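Local coordinates for protein probable glutamine synthetase (Pseudomonas aeruginosa, PDB 4HPP) that belongs to the glutamine synthetase family, pairing an N-terminal domain with a larger catalytic domain, six chains making up the assembly, at residues A[279-284]-A[347-352]. Residues are numbered along the deposited sequence; the frame is centred on the assembly and turned at random.
Sequences ALTAPT and AAVLIA
Leu280 and Ala348 bring the last turn of helix 261-281 against the side of helix 342-358, their CA atoms 6.8 Å apart, and the chain leaves helical geometry just afterwards, at Ala282. Two pairs of side chains make the contact. The CB of Ala348 sits against the flank of Leu280, 3.7 Å from its CD1 methyl and 4.0 Å from its CB. The short alanine thus meets both the root and one branch of the leucine. Tyr416 of helix 410-427 touches the same leucine, so a third helix joins the packing.

One residue along on each segment, the CG2 methyls of Thr281 and Val349 meet at 3.9 Å, the two side chains crossing at about a right angle. The two branches of Thr281 go different ways: the methyl faces the valine, while OG1, placed between the backbone N and the carbonyl carbon (chi1 72°), has hydrogen-bonding partners in Leu277 O, one helical turn back, and Pro335 O in strand 330-336, the stronger of the two. With one proton to give, the hydroxyl must share it or alternate between these carbonyl oxygens, and through Pro335 it ties the end of the helix to the sheet. Val349 also packs on Trp266, and Ala348 on Leu277, both in helix 261-281, so the interface between the two helices extends back well beyond its last turn.

All four touching residues are buried, and the contact lies between two helices of the catalytic domain, with the side chain of Thr281 about 11 Å from the bound glutamic acid. No hydrogen bond links the two segments, which bury only 125 Å² between them; their direct association rests on dispersion and exclusion of water, while the buried threonine hydroxyl turns to backbone carbonyls outside the two segments.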
loop_
_atom_site.group_PDB
_atom_site.type_symbol
_atom_site.label_atom_id
_atom_site.label_comp_id
_atom_site.label_asym_id
_atom_site.label_seq_id
_atom_site.Cartn_x
_atom_site.Cartn_y
_atom_site.Cartn_z
ATOM N N ALA A 279 19.086 13.866 46.034
ATOM C CA ALA A 279 19.642 14.731 45.019
ATOM C C ALA A 279 20.348 13.859 44.003
ATOM O O ALA A 279 20.526 14.266 42.848
ATOM C CB ALA A 279 20.620 15.748 45.621
ATOM N N LEU A 280 20.752 12.664 44.433
ATOM C CA LEU A 280 21.521 11.754 43.567
ATOM C C LEU A 280 20.713 10.519 43.132
ATOM O O LEU A 280 21.105 9.842 42.182
ATOM C CB LEU A 280 22.870 11.332 44.206
ATOM C CG LEU A 280 23.827 12.416 44.769
ATOM C CD1 LEU A 280 24.449 12.013 46.091
ATOM C CD2 LEU A 280 24.907 12.871 43.818
ATOM N N THR A 281 19.594 10.211 43.794
ATOM C CA THR A 281 18.773 9.052 43.365
ATOM C C THR A 281 17.388 9.456 42.834
ATOM O O THR A 281 16.665 8.619 42.275
ATOM C CB THR A 281 18.570 8.054 44.496
ATOM O OG1 THR A 281 17.672 8.640 45.438
ATOM C CG2 THR A 281 19.895 7.691 45.199
ATOM N N ALA A 282 16.994 10.716 43.052
ATOM C CA ALA A 282 15.829 11.317 42.363
ATOM C C ALA A 282 16.255 12.693 41.840
ATOM O O ALA A 282 15.765 13.707 42.321
ATOM C CB ALA A 282 14.627 11.424 43.301
ATOM N N PRO A 283 17.166 12.721 40.844
ATOM C CA PRO A 283 18.028 13.848 40.601
ATOM C C PRO A 283 17.507 14.793 39.575
ATOM O O PRO A 283 18.256 15.657 39.143
ATOM C CB PRO A 283 19.274 13.195 40.006
ATOM C CG PRO A 283 18.818 11.866 39.488
ATOM C CD PRO A 283 17.362 11.715 39.797
ATOM N N THR A 284 16.278 14.638 39.125
ATOM C CA THR A 284 15.828 15.641 38.151
ATOM C C THR A 284 14.622 16.386 38.670
ATOM O O THR A 284 13.923 15.918 39.592
ATOM C CB THR A 284 15.481 15.068 36.764
ATOM O OG1 THR A 284 14.456 14.089 36.903
ATOM C CG2 THR A 284 16.701 14.442 36.103
ATOM N N ALA A 347 26.543 4.103 43.887
ATOM C CA ALA A 347 27.652 4.706 44.665
ATOM C C ALA A 347 27.175 5.557 45.823
ATOM O O ALA A 347 27.643 5.394 46.937
ATOM C CB ALA A 347 28.577 5.550 43.773
ATOM N N ALA A 348 26.257 6.483 45.559
ATOM C CA ALA A 348 25.732 7.364 46.616
ATOM C C ALA A 348 25.080 6.599 47.787
ATOM O O ALA A 348 25.270 6.946 48.973
ATOM C CB ALA A 348 24.768 8.372 46.029
ATOM N N VAL A 349 24.369 5.527 47.453
ATOM C CA VAL A 349 23.632 4.768 48.455
ATOM C C VAL A 349 24.620 3.953 49.289
ATOM O O VAL A 349 24.565 3.956 50.534
ATOM C CB VAL A 349 22.554 3.844 47.802
ATOM C CG1 VAL A 349 21.987 2.820 48.800
ATOM C CG2 VAL A 349 21.463 4.679 47.134
ATOM N N LEU A 350 25.542 3.286 48.607
ATOM C CA LEU A 350 26.479 2.401 49.292
ATOM C C LEU A 350 27.357 3.245 50.198
ATOM O O LEU A 350 27.839 2.745 51.222
ATOM C CB LEU A 350 27.326 1.607 48.306
ATOM C CG LEU A 350 26.931 0.245 47.678
ATOM C CD1 LEU A 350 27.957 -0.138 46.591
ATOM C CD2 LEU A 350 26.869 -0.871 48.711
ATOM N N ILE A 351 27.527 4.529 49.838
ATOM C CA ILE A 351 28.352 5.461 50.627
ATOM C C ILE A 351 27.703 5.674 51.990
ATOM O O ILE A 351 28.312 5.358 53.028
ATOM C CB ILE A 351 28.622 6.829 49.918
ATOM C CG1 ILE A 351 29.837 6.732 48.984
ATOM C CG2 ILE A 351 29.002 7.888 50.934
ATOM C CD1 ILE A 351 29.895 7.798 47.924
ATOM N N ALA A 352 26.464 6.179 51.973
ATOM C CA ALA A 352 25.783 6.547 53.202
ATOM C C ALA A 352 25.646 5.330 54.095
ATOM O O ALA A 352 25.748 5.450 55.312
ATOM C CB ALA A 352 24.425 7.160 52.918
#